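Local structure of AT-less polyketide synthase (Streptomyces platensis subsp. rosaceus, 4TKT) at residues D71-F76 / E95-Q100; A128-V133 / L173-P178; L195-L200 / V256-L261; D267-L272 / P597-L602; S303-A308 / N433-V438. The protein is a ketosynthase domain of an AT-less polyketide synthase that probably extends the growing chain by decarboxylative condensation during isomigrastatin assembly. All coordinates share one frame; numbering follows the deposited sequence.

In the fold
Read from the N terminus, the chain closes three loops in series before opening a much longer one. Contact 1 folds a turn and short strand back onto helix 93-109. Contact 2 then joins strand 129-136 to the loop that follows helix 163-173, and contact 3 packs helix 188-202 against strand 252-260. Contact 4 spans over 300 residues, bringing a late loop back to the one before strand 273-282. Contact 5, helix 294-308 on strand 432-439, opens and closes within that span, and none of the five cross. Contacts 2, 3 and 5 all reach the same large mixed sheet; R259 and L261 of contact 3 touch D267, D269 and I271 of contact 4.

Contact 1. Residues D71-F76 / E95-Q100; sequences DGIDEF and ERLFLQ
The phenyl ring of F76 is roofed on one face by the aliphatic part of R96, whose CG stands 3.7 Å from the ring centroid and only 9° off the normal, a CH-pi contact. R96 CD continues over the same ring, 3.5 Å from F76 CD2. At the ring's edge, L99 CD1 meets F76 CZ at 4.0 Å. The ring of F81, nearly parallel to it, also meets F76. The amide of Q100 comes in aslant, its plane turned 40° from the ring, with NE2 close to CD1. F76 is placed for these helix residues because its CG stands anti to the backbone N (chi1 -171°), which swings the ring toward the helix. A bend at chi3 carries the R96 guanidinium past the ring, and D74 O lies at its edge, in plane, 3.2 Å from NH1. Outside these segments the guanidinium is hydrogen-bonded by M91 O at NE and Y612 O at NH1. A water donates both to E75 O (2.9 Å) and to Q100 OE1 (3.1 Å), tying the amide to the strand. I73 CG2 rests on L97 CD1 at 4.3 Å. The case illustrates how a type I turn, G72 to E75, leads into a short strand laid over helix 93-109; that strand pairs with 610-611, consistent with the polyketide-synthase arrangement in which the chain beyond the ketosynthase wraps back over it.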
# COMPACT_ATOMS: atom_id res chain seq x y z
N ASP A 71 10.46 9.17 -4.94
CA ASP A 71 11.70 9.86 -4.63
C ASP A 71 12.65 8.95 -3.85
O ASP A 71 12.24 8.28 -2.90
CB ASP A 71 11.44 11.14 -3.83
CG ASP A 71 10.82 12.23 -4.68
OD1 ASP A 71 11.57 12.87 -5.46
OD2 ASP A 71 9.60 12.46 -4.57
N GLY A 72 13.90 8.92 -4.28
CA GLY A 72 14.93 8.14 -3.61
C GLY A 72 14.64 6.65 -3.58
O GLY A 72 14.57 6.05 -2.50
N ILE A 73 14.49 6.04 -4.75
CA ILE A 73 14.24 4.61 -4.84
C ILE A 73 15.51 3.81 -4.57
O ILE A 73 15.47 2.58 -4.48
CB ILE A 73 13.66 4.21 -6.21
CG1 ILE A 73 14.69 4.45 -7.32
CG2 ILE A 73 12.37 4.95 -6.50
CD1 ILE A 73 14.23 3.97 -8.67
N ASP A 74 16.63 4.51 -4.44
CA ASP A 74 17.90 3.87 -4.10
C ASP A 74 18.17 3.94 -2.60
O ASP A 74 19.15 3.38 -2.11
CB ASP A 74 19.05 4.50 -4.87
CG ASP A 74 19.16 6.00 -4.64
OD1 ASP A 74 18.16 6.62 -4.21
OD2 ASP A 74 20.25 6.56 -4.89
N GLU A 75 17.29 4.63 -1.87
CA GLU A 75 17.43 4.75 -0.42
C GLU A 75 16.94 3.48 0.27
O GLU A 75 15.90 2.93 -0.10
CB GLU A 75 16.67 5.97 0.09
CG GLU A 75 17.16 7.29 -0.49
CD GLU A 75 16.30 8.47 -0.07
OE1 GLU A 75 15.26 8.24 0.59
OE2 GLU A 75 16.67 9.62 -0.39
N PHE A 76 17.69 3.02 1.26
CA PHE A 76 17.39 1.75 1.91
C PHE A 76 18.08 1.64 3.27
O PHE A 76 19.11 2.28 3.50
CB PHE A 76 17.82 0.59 1.00
CG PHE A 76 17.38 -0.77 1.48
CD1 PHE A 76 16.07 -0.98 1.88
CD2 PHE A 76 18.27 -1.83 1.51
CE1 PHE A 76 15.66 -2.23 2.32
CE2 PHE A 76 17.87 -3.08 1.94
CZ PHE A 76 16.56 -3.28 2.35
N GLU A 95 12.60 -5.07 -4.48
CA GLU A 95 12.69 -5.89 -3.27
C GLU A 95 12.91 -5.01 -2.05
O GLU A 95 12.30 -5.22 -1.00
CB GLU A 95 13.82 -6.91 -3.38
CG GLU A 95 13.81 -7.76 -4.63
CD GLU A 95 15.03 -8.65 -4.74
OE1 GLU A 95 15.60 -9.00 -3.68
OE2 GLU A 95 15.42 -9.00 -5.87
N ARG A 96 13.79 -4.02 -2.18
CA ARG A 96 14.12 -3.14 -1.07
C ARG A 96 12.91 -2.34 -0.60
O ARG A 96 12.63 -2.29 0.60
CB ARG A 96 15.25 -2.18 -1.47
CG ARG A 96 16.60 -2.86 -1.71
CD ARG A 96 17.69 -1.82 -1.92
NE ARG A 96 18.26 -1.86 -3.26
CZ ARG A 96 18.84 -0.83 -3.86
NH1 ARG A 96 18.92 0.34 -3.23
NH2 ARG A 96 19.34 -0.95 -5.08
N LEU A 97 12.19 -1.75 -1.54
CA LEU A 97 11.05 -0.90 -1.19
C LEU A 97 9.86 -1.72 -0.68
O LEU A 97 9.06 -1.22 0.11
CB LEU A 97 10.62 -0.05 -2.39
CG LEU A 97 11.62 1.00 -2.86
CD1 LEU A 97 10.93 2.06 -3.71
CD2 LEU A 97 12.33 1.64 -1.69
N PHE A 98 9.75 -2.96 -1.12
CA PHE A 98 8.64 -3.80 -0.68
C PHE A 98 8.89 -4.28 0.74
O PHE A 98 7.96 -4.43 1.53
CB PHE A 98 8.43 -4.99 -1.62
CG PHE A 98 7.10 -5.67 -1.43
CD1 PHE A 98 5.92 -4.99 -1.66
CD2 PHE A 98 7.05 -6.99 -1.01
CE1 PHE A 98 4.70 -5.62 -1.48
CE2 PHE A 98 5.83 -7.63 -0.83
CZ PHE A 98 4.65 -6.94 -1.07
N LEU A 99 10.16 -4.52 1.07
CA LEU A 99 10.54 -4.84 2.44
C LEU A 99 10.07 -3.74 3.39
O LEU A 99 9.44 -4.01 4.41
CB LEU A 99 12.05 -5.02 2.56
CG LEU A 99 12.59 -6.45 2.48
CD1 LEU A 99 14.11 -6.46 2.49
CD2 LEU A 99 12.04 -7.29 3.62
N GLN A 100 10.38 -2.49 3.04
CA GLN A 100 10.02 -1.35 3.87
C GLN A 100 8.50 -1.16 3.90
O GLN A 100 7.93 -0.80 4.93
CB GLN A 100 10.71 -0.08 3.36
CG GLN A 100 12.23 -0.13 3.52
CD GLN A 100 12.91 1.16 3.10
OE1 GLN A 100 12.35 1.97 2.37
NE2 GLN A 100 14.14 1.35 3.57
O HOH W 1 13.32 4.11 0.38

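Contact 2. Residues A128-V133 / L173-P178; sequences AGDIGV and LDASGP
D130 and S176 meet where a beta-alpha-beta crossover ends: helix 163-173 stops in a Schellman motif at D174, and the following loop runs beside strand 129-136 before entering the parallel strand 179-182. The two residues exchange bonds. S176 N donates to D130 OD1 at 2.8 Å, on the syn side and 23° out of the carboxylate plane, while D130 N donates to S176 OG at 3.0 Å. D130 CG sits between its own N and carbonyl carbon (chi1 43°), a crowded position that turns the carboxylate onto the loop. At D130 an alanine is likely to leave S176 N without its acceptor and the loop freer to shift. A water links D130 OD2 to D174 O. Further along, G177 N reaches I131 O at 2.9 Å from above the carbonyl plane, whereas V133 N meets P178 O at 2.8 Å almost straight on. The chains press close at the glycines, G129 CA lying 3.8 Å from G177 CA, where a CB on either would clash. A175 CB packs on I131 CB at 3.7 Å. The N-H and water donors around the D130 carboxylate would tend to offset its burial and are consistent with its being ionised, even with D174 not far off.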
# COMPACT_ATOMS: atom_id res chain seq x y z
N ALA A 128 -0.34 -25.67 9.20
CA ALA A 128 -0.67 -24.57 8.31
C ALA A 128 0.23 -23.37 8.60
O ALA A 128 0.67 -23.19 9.74
CB ALA A 128 -2.13 -24.18 8.45
N GLY A 129 0.49 -22.56 7.59
CA GLY A 129 1.35 -21.40 7.75
C GLY A 129 0.69 -20.32 8.58
O GLY A 129 -0.53 -20.31 8.74
N ASP A 130 1.49 -19.40 9.11
CA ASP A 130 0.96 -18.29 9.88
C ASP A 130 0.71 -17.07 8.99
O ASP A 130 -0.44 -16.66 8.79
CB ASP A 130 1.90 -17.93 11.04
CG ASP A 130 3.37 -17.92 10.63
OD1 ASP A 130 3.67 -17.58 9.47
OD2 ASP A 130 4.22 -18.25 11.48
N ILE A 131 1.78 -16.51 8.43
CA ILE A 131 1.70 -15.33 7.58
C ILE A 131 2.03 -15.66 6.13
O ILE A 131 3.09 -16.22 5.84
CB ILE A 131 2.68 -14.23 8.05
CG1 ILE A 131 2.51 -13.95 9.54
CG2 ILE A 131 2.48 -12.96 7.23
CD1 ILE A 131 3.51 -12.96 10.07
N GLY A 132 1.12 -15.32 5.22
CA GLY A 132 1.37 -15.51 3.80
C GLY A 132 1.76 -14.22 3.11
O GLY A 132 1.33 -13.14 3.51
N VAL A 133 2.60 -14.32 2.08
CA VAL A 133 3.05 -13.14 1.36
C VAL A 133 2.79 -13.29 -0.14
O VAL A 133 3.33 -14.19 -0.79
CB VAL A 133 4.55 -12.87 1.60
CG1 VAL A 133 4.97 -11.57 0.92
CG2 VAL A 133 4.84 -12.80 3.09
N LEU A 173 10.08 -11.57 8.00
CA LEU A 173 8.97 -11.67 8.94
C LEU A 173 8.97 -12.99 9.70
O LEU A 173 8.16 -13.18 10.60
CB LEU A 173 7.64 -11.53 8.20
CG LEU A 173 7.29 -10.18 7.57
CD1 LEU A 173 5.93 -10.26 6.92
CD2 LEU A 173 7.33 -9.09 8.62
N ASP A 174 9.88 -13.89 9.32
CA ASP A 174 9.84 -15.27 9.78
C ASP A 174 8.44 -15.84 9.52
O ASP A 174 7.83 -16.45 10.39
CB ASP A 174 10.20 -15.38 11.26
CG ASP A 174 10.46 -16.81 11.70
OD1 ASP A 174 10.68 -17.67 10.82
OD2 ASP A 174 10.43 -17.08 12.92
N ALA A 175 7.95 -15.62 8.30
CA ALA A 175 6.62 -16.09 7.91
C ALA A 175 6.70 -17.51 7.37
O ALA A 175 7.63 -17.87 6.65
CB ALA A 175 6.02 -15.16 6.88
N SER A 176 5.70 -18.33 7.71
CA SER A 176 5.71 -19.73 7.30
C SER A 176 4.58 -20.05 6.33
O SER A 176 4.41 -21.20 5.94
CB SER A 176 5.60 -20.64 8.52
OG SER A 176 4.30 -20.58 9.09
N GLY A 177 3.81 -19.04 5.94
CA GLY A 177 2.73 -19.23 4.99
C GLY A 177 3.26 -19.27 3.57
O GLY A 177 4.47 -19.24 3.35
N PRO A 178 2.35 -19.34 2.58
CA PRO A 178 2.76 -19.28 1.18
C PRO A 178 3.51 -17.99 0.85
O PRO A 178 3.11 -16.91 1.29
CB PRO A 178 1.43 -19.34 0.42
CG PRO A 178 0.50 -20.04 1.36
CD PRO A 178 0.91 -19.59 2.73
O HOH W 2 7.13 -18.89 11.23
O HOH W 3 5.21 -16.27 3.88

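Contact 3. Residues L195-L200 / V256-L261; sequences LACAAL and VLLRPL
L200 N donates to A196 O at 3.0 Å, a helical bond between residues one turn apart, and both point their CB toward the strand, where L258 meets them. The side chains that come together there are apolar, without a polar bond between the segments. L200 CD1 makes the closest approach, 3.6 Å from L258 CB, and lies 3.7 Å from R259 N, so one methyl rests partly on the strand backbone itself. The two leucine side chains run at about a right angle to each other, which lets L200 address the root of L258 while the far end of L258 goes elsewhere. There L258 CD1 finds two helix residues small enough for it to rest against both, 4.0 Å from A196 CB and likewise 4.0 Å from C197 SG. With CG anti to its carbonyl carbon (chi1 -59°), L258 reaches across to that pair. The second methyl of L200, CD2, touches P260 CD at 4.3 Å; P260 ends the strand and stands at the N-cap of helix 261-266. R259, the residue between, turns its CB away from the helix, and its guanidinium pairs with D267 and D269 in salt bridges modelled as unusually short. Segment axes pass 8.8 Å apart at 32°. A208 and A210 of the neighbouring strand 208-214 extend the surface on which A196 rests. The arrangement is that of the layered thiolase fold, in which helix 188-202 lies in the central layer, packed on strand 252-260 of the N-terminal half.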
# COMPACT_ATOMS: atom_id res chain seq x y z
N LEU A 195 -5.40 -14.32 -4.86
CA LEU A 195 -4.80 -15.55 -4.35
C LEU A 195 -4.67 -15.54 -2.84
O LEU A 195 -4.82 -16.57 -2.18
CB LEU A 195 -3.43 -15.77 -4.99
CG LEU A 195 -3.46 -15.94 -6.51
CD1 LEU A 195 -2.07 -16.17 -7.04
CD2 LEU A 195 -4.38 -17.09 -6.91
N ALA A 196 -4.38 -14.37 -2.28
CA ALA A 196 -4.29 -14.21 -0.83
C ALA A 196 -5.62 -14.53 -0.16
O ALA A 196 -5.67 -15.25 0.83
CB ALA A 196 -3.84 -12.81 -0.47
N CYS A 197 -6.70 -13.98 -0.71
CA CYS A 197 -8.03 -14.20 -0.16
C CYS A 197 -8.43 -15.66 -0.25
O CYS A 197 -9.09 -16.19 0.65
CB CYS A 197 -9.07 -13.32 -0.87
SG CYS A 197 -8.94 -11.55 -0.46
N ALA A 198 -8.02 -16.32 -1.33
CA ALA A 198 -8.31 -17.73 -1.52
C ALA A 198 -7.57 -18.58 -0.49
O ALA A 198 -8.13 -19.53 0.05
CB ALA A 198 -7.93 -18.17 -2.93
N ALA A 199 -6.32 -18.21 -0.22
CA ALA A 199 -5.50 -18.93 0.75
C ALA A 199 -6.07 -18.80 2.16
O ALA A 199 -6.09 -19.77 2.92
CB ALA A 199 -4.07 -18.43 0.70
N LEU A 200 -6.53 -17.60 2.50
CA LEU A 200 -7.14 -17.35 3.80
C LEU A 200 -8.44 -18.12 3.95
O LEU A 200 -8.70 -18.73 4.99
CB LEU A 200 -7.38 -15.86 4.00
CG LEU A 200 -6.14 -14.98 4.14
CD1 LEU A 200 -6.53 -13.51 4.15
CD2 LEU A 200 -5.36 -15.35 5.39
N VAL A 256 -1.42 -4.59 1.67
CA VAL A 256 -2.45 -4.69 2.69
C VAL A 256 -2.24 -5.95 3.51
O VAL A 256 -1.76 -6.96 3.00
CB VAL A 256 -3.87 -4.71 2.08
CG1 VAL A 256 -4.27 -3.32 1.64
CG2 VAL A 256 -3.95 -5.69 0.93
N LEU A 257 -2.60 -5.88 4.79
CA LEU A 257 -2.61 -7.07 5.64
C LEU A 257 -4.03 -7.62 5.68
O LEU A 257 -4.95 -6.94 6.12
CB LEU A 257 -2.11 -6.74 7.05
CG LEU A 257 -1.74 -7.94 7.92
CD1 LEU A 257 -0.69 -8.80 7.25
CD2 LEU A 257 -1.25 -7.49 9.29
N LEU A 258 -4.20 -8.85 5.20
CA LEU A 258 -5.53 -9.44 5.07
C LEU A 258 -5.79 -10.51 6.12
O LEU A 258 -4.88 -11.21 6.56
CB LEU A 258 -5.70 -10.03 3.67
CG LEU A 258 -5.54 -9.04 2.52
CD1 LEU A 258 -5.84 -9.72 1.20
CD2 LEU A 258 -6.44 -7.84 2.73
N ARG A 259 -7.06 -10.64 6.50
CA ARG A 259 -7.46 -11.51 7.60
C ARG A 259 -8.96 -11.78 7.56
O ARG A 259 -9.74 -10.88 7.24
CB ARG A 259 -7.06 -10.86 8.92
CG ARG A 259 -7.25 -11.74 10.13
CD ARG A 259 -6.59 -11.15 11.35
NE ARG A 259 -6.52 -12.13 12.42
CZ ARG A 259 -6.12 -11.86 13.65
NH1 ARG A 259 -5.76 -10.62 13.97
NH2 ARG A 259 -6.08 -12.82 14.56
N PRO A 260 -9.38 -13.02 7.88
CA PRO A 260 -10.81 -13.32 8.01
C PRO A 260 -11.49 -12.38 9.00
O PRO A 260 -10.98 -12.20 10.11
CB PRO A 260 -10.82 -14.76 8.52
CG PRO A 260 -9.56 -15.34 8.01
CD PRO A 260 -8.55 -14.23 8.03
N LEU A 261 -12.61 -11.79 8.59
CA LEU A 261 -13.28 -10.74 9.37
C LEU A 261 -13.56 -11.14 10.81
O LEU A 261 -13.38 -10.34 11.73
CB LEU A 261 -14.59 -10.35 8.68
CG LEU A 261 -15.35 -9.19 9.32
CD1 LEU A 261 -14.45 -7.98 9.50
CD2 LEU A 261 -16.56 -8.83 8.47

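Contact 4. Residues D267-L272 / P597-L602; sequences DGDRIL and PRKVAL. With GOL (glycerol), chain G.
K599 and D269 make the firm end of this contact. Their side chains lie alongside one another and point the same way, and K599 NZ forms a salt bridge with D269 OD1 at 3.0 Å, approaching nearly in line with the C-O bond. That oxygen is also hydrogen-bonded to Y111 OH. Close by, R270 CG presses on K599 O at 3.1 Å. A Schellman motif, with G268 at positive phi, ends helix 261-266, and the chain then runs alongside 597-602, a loop that also packs on helix 493-502 as the late chain returns over the ketosynthase. Matters loosen toward A601. A bend at chi3 (58°) lays the R270 guanidinium over the A601 methyl, with NH2 3.6 Å from CB, off centre on its face. A glycerol, probably from the crystallisation liquor, bridges R270 and A601: its O3 accepts from R270 NE at 3.1 Å, its O1 receives only a weak 3.3 Å bond from A601 N, and R487 is hydrogen-bonded to it as well. A serine in place of R270 would probably leave the A601 methyl uncovered, K599 O without the aliphatic chain packed on it, and glycerol O3 without its donor.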
# COMPACT_ATOMS: atom_id res chain seq x y z
N ASP A 267 -10.03 -10.10 17.60
CA ASP A 267 -8.71 -9.69 18.07
C ASP A 267 -8.60 -8.18 18.25
O ASP A 267 -7.54 -7.65 18.57
CB ASP A 267 -7.62 -10.17 17.10
CG ASP A 267 -7.36 -11.66 17.22
OD1 ASP A 267 -8.24 -12.37 17.76
OD2 ASP A 267 -6.29 -12.12 16.78
N GLY A 268 -9.72 -7.48 18.04
CA GLY A 268 -9.76 -6.04 18.21
C GLY A 268 -8.89 -5.29 17.23
O GLY A 268 -8.37 -4.21 17.54
N ASP A 269 -8.72 -5.85 16.03
CA ASP A 269 -7.91 -5.21 15.00
C ASP A 269 -8.61 -3.99 14.42
O ASP A 269 -9.83 -3.87 14.49
CB ASP A 269 -7.60 -6.19 13.86
CG ASP A 269 -6.74 -7.35 14.31
OD1 ASP A 269 -6.06 -7.23 15.35
OD2 ASP A 269 -6.74 -8.39 13.61
N ARG A 270 -7.82 -3.09 13.83
CA ARG A 270 -8.37 -2.04 13.00
C ARG A 270 -8.93 -2.70 11.75
O ARG A 270 -8.41 -3.70 11.28
CB ARG A 270 -7.31 -1.01 12.62
CG ARG A 270 -6.63 -0.35 13.80
CD ARG A 270 -5.52 0.57 13.34
NE ARG A 270 -6.01 1.62 12.45
CZ ARG A 270 -5.46 1.91 11.28
NH1 ARG A 270 -4.40 1.24 10.85
NH2 ARG A 270 -5.97 2.88 10.52
N ILE A 271 -10.01 -2.15 11.21
CA ILE A 271 -10.59 -2.69 9.99
C ILE A 271 -10.83 -1.56 8.99
O ILE A 271 -11.77 -0.78 9.13
CB ILE A 271 -11.89 -3.45 10.27
CG1 ILE A 271 -11.62 -4.59 11.26
CG2 ILE A 271 -12.47 -4.01 8.98
CD1 ILE A 271 -12.86 -5.34 11.71
N LEU A 272 -9.95 -1.47 8.00
CA LEU A 272 -9.97 -0.38 7.04
C LEU A 272 -10.99 -0.65 5.94
O LEU A 272 -11.30 0.23 5.14
CB LEU A 272 -8.58 -0.19 6.43
CG LEU A 272 -7.43 -0.16 7.43
CD1 LEU A 272 -6.09 -0.03 6.72
CD2 LEU A 272 -7.63 0.96 8.43
N PRO A 597 -7.78 -1.64 24.69
CA PRO A 597 -7.80 -0.38 23.94
C PRO A 597 -7.72 -0.61 22.44
O PRO A 597 -7.28 -1.68 22.00
CB PRO A 597 -6.54 0.35 24.44
CG PRO A 597 -6.24 -0.28 25.76
CD PRO A 597 -6.64 -1.72 25.62
N ARG A 598 -8.14 0.38 21.66
CA ARG A 598 -8.11 0.25 20.21
C ARG A 598 -6.71 0.44 19.66
O ARG A 598 -5.94 1.26 20.17
CB ARG A 598 -9.05 1.27 19.55
CG ARG A 598 -10.48 1.26 20.07
CD ARG A 598 -11.35 2.16 19.21
NE ARG A 598 -10.68 3.41 18.87
CZ ARG A 598 -11.16 4.33 18.03
NH1 ARG A 598 -12.33 4.14 17.44
NH2 ARG A 598 -10.47 5.43 17.79
N LYS A 599 -6.36 -0.31 18.63
CA LYS A 599 -5.16 -0.02 17.87
C LYS A 599 -5.45 1.18 16.98
O LYS A 599 -6.55 1.30 16.45
CB LYS A 599 -4.72 -1.23 17.05
CG LYS A 599 -4.24 -2.40 17.89
CD LYS A 599 -4.19 -3.68 17.08
CE LYS A 599 -3.72 -4.84 17.94
NZ LYS A 599 -4.19 -6.15 17.42
N VAL A 600 -4.48 2.08 16.85
CA VAL A 600 -4.68 3.26 16.03
C VAL A 600 -3.53 3.46 15.05
O VAL A 600 -2.46 2.88 15.22
CB VAL A 600 -4.84 4.53 16.88
CG1 VAL A 600 -6.15 4.49 17.67
CG2 VAL A 600 -3.65 4.70 17.82
N ALA A 601 -3.77 4.28 14.04
CA ALA A 601 -2.75 4.56 13.04
C ALA A 601 -1.73 5.56 13.57
O ALA A 601 -2.06 6.71 13.84
CB ALA A 601 -3.39 5.08 11.76
N LEU A 602 -0.49 5.11 13.71
CA LEU A 602 0.59 5.96 14.17
C LEU A 602 1.72 5.94 13.14
O LEU A 602 1.81 5.01 12.34
CB LEU A 602 1.09 5.50 15.54
CG LEU A 602 0.08 5.64 16.67
CD1 LEU A 602 0.59 4.98 17.93
CD2 LEU A 602 -0.24 7.10 16.93
C1 GOL G . -7.12 4.62 13.27
O1 GOL G . -6.55 5.89 13.45
C2 GOL G . -8.63 4.70 13.44
O2 GOL G . -9.04 6.05 13.35
C3 GOL G . -9.32 3.90 12.34
O3 GOL G . -8.99 2.53 12.48

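Contact 5. Residues S303-A308 / N433-V438; sequences SAWRRA and NAHVVV
H435 and W305 are brought together by different first torsions: H435 CG stands anti to its backbone N (chi1 -168°), whereas W305 CG stands anti to its carbonyl carbon (chi1 -73°), which brings the indole to the strand. The result is an oblique aromatic pair, neither stacked nor edge-to-face, with the imidazole and the five-membered ring 5.4 Å apart between centroids and their planes at 85°. Between the two rings the closest atoms are W305 NE1 and H435 NE2, 3.7 Å apart. Two residues on, V437 pushes CG2 against the indole edge, in its plane and 3.6 Å from W305 CD1. Its other methyl, CG1, lies 3.9 Å from A308 CB. A304 meets the strand with its CB 3.6 Å from H435 O and 3.9 Å from H435 CD2, at the rim of the imidazole. The two alanines, one helical turn apart, allow the helix axis to come within 7.9 Å of the strand axis. Helix 294-308 thereby covers one face of strand 432-439, while A434 and V436 turn to L190 of helix 188-202 on the other, the layered order of the thiolase fold. F340 meets the indole edge-to-face. The segments meet without a hydrogen bond between them; H435 ND1 is instead hydrogen-bonded to S425 OG, which probably fixes the rotation of the imidazole within an otherwise oily interface.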
# COMPACT_ATOMS: atom_id res chain seq x y z
N SER A 303 -18.62 -12.13 -11.90
CA SER A 303 -18.15 -13.25 -11.10
C SER A 303 -17.78 -12.80 -9.69
O SER A 303 -18.08 -13.49 -8.71
CB SER A 303 -16.96 -13.94 -11.76
OG SER A 303 -17.30 -14.40 -13.05
N ALA A 304 -17.13 -11.65 -9.61
CA ALA A 304 -16.73 -11.09 -8.32
C ALA A 304 -17.97 -10.68 -7.53
O ALA A 304 -18.05 -10.90 -6.32
CB ALA A 304 -15.79 -9.91 -8.51
N TRP A 305 -18.93 -10.08 -8.23
CA TRP A 305 -20.18 -9.67 -7.61
C TRP A 305 -20.94 -10.86 -7.03
O TRP A 305 -21.43 -10.80 -5.90
CB TRP A 305 -21.06 -8.94 -8.63
CG TRP A 305 -20.58 -7.56 -8.96
CD1 TRP A 305 -19.57 -6.88 -8.35
CD2 TRP A 305 -21.09 -6.69 -9.98
NE1 TRP A 305 -19.42 -5.64 -8.93
CE2 TRP A 305 -20.35 -5.50 -9.93
CE3 TRP A 305 -22.11 -6.81 -10.93
CZ2 TRP A 305 -20.59 -4.43 -10.79
CZ3 TRP A 305 -22.35 -5.75 -11.79
CH2 TRP A 305 -21.59 -4.58 -11.72
N ARG A 306 -21.02 -11.95 -7.80
CA ARG A 306 -21.73 -13.14 -7.35
C ARG A 306 -21.05 -13.75 -6.12
O ARG A 306 -21.72 -14.14 -5.17
CB ARG A 306 -21.81 -14.18 -8.47
N ARG A 307 -19.73 -13.81 -6.16
CA ARG A 307 -18.95 -14.34 -5.05
C ARG A 307 -19.08 -13.44 -3.82
O ARG A 307 -19.01 -13.91 -2.68
CB ARG A 307 -17.49 -14.48 -5.45
CG ARG A 307 -16.59 -15.08 -4.38
CD ARG A 307 -15.75 -16.20 -4.96
NE ARG A 307 -15.17 -15.84 -6.25
CZ ARG A 307 -14.73 -16.71 -7.15
NH1 ARG A 307 -14.80 -18.01 -6.89
NH2 ARG A 307 -14.22 -16.29 -8.30
N ALA A 308 -19.27 -12.15 -4.05
CA ALA A 308 -19.40 -11.17 -2.98
C ALA A 308 -20.81 -11.19 -2.39
O ALA A 308 -21.02 -10.79 -1.24
CB ALA A 308 -19.06 -9.78 -3.48
N ASN A 433 -7.49 -10.29 -16.44
CA ASN A 433 -8.38 -9.32 -15.81
C ASN A 433 -8.67 -9.66 -14.36
O ASN A 433 -8.59 -10.82 -13.96
CB ASN A 433 -9.69 -9.22 -16.59
CG ASN A 433 -9.48 -8.89 -18.05
OD1 ASN A 433 -8.58 -8.13 -18.40
ND2 ASN A 433 -10.31 -9.48 -18.91
N ALA A 434 -9.02 -8.65 -13.58
CA ALA A 434 -9.36 -8.86 -12.18
C ALA A 434 -10.33 -7.81 -11.68
O ALA A 434 -10.28 -6.65 -12.10
CB ALA A 434 -8.10 -8.86 -11.32
N HIS A 435 -11.23 -8.22 -10.80
CA HIS A 435 -12.14 -7.28 -10.15
C HIS A 435 -12.28 -7.64 -8.67
O HIS A 435 -12.39 -8.81 -8.31
CB HIS A 435 -13.51 -7.29 -10.82
CG HIS A 435 -14.40 -6.16 -10.39
ND1 HIS A 435 -14.36 -4.91 -10.97
CD2 HIS A 435 -15.35 -6.10 -9.43
CE1 HIS A 435 -15.25 -4.13 -10.39
NE2 HIS A 435 -15.86 -4.82 -9.45
N VAL A 436 -12.27 -6.62 -7.82
CA VAL A 436 -12.37 -6.82 -6.38
C VAL A 436 -13.52 -6.00 -5.82
O VAL A 436 -13.71 -4.84 -6.19
CB VAL A 436 -11.05 -6.44 -5.67
CG1 VAL A 436 -11.20 -6.53 -4.17
CG2 VAL A 436 -9.93 -7.35 -6.14
N VAL A 437 -14.30 -6.61 -4.92
CA VAL A 437 -15.45 -5.95 -4.32
C VAL A 437 -15.21 -5.67 -2.84
O VAL A 437 -15.02 -6.60 -2.05
CB VAL A 437 -16.72 -6.80 -4.47
CG1 VAL A 437 -17.91 -6.08 -3.85
CG2 VAL A 437 -16.97 -7.12 -5.93
N VAL A 438 -15.23 -4.39 -2.46
CA VAL A 438 -14.98 -4.02 -1.07
C VAL A 438 -16.11 -3.19 -0.47
O VAL A 438 -16.80 -2.44 -1.16
CB VAL A 438 -13.66 -3.23 -0.92
CG1 VAL A 438 -12.50 -4.01 -1.51
CG2 VAL A 438 -13.76 -1.87 -1.59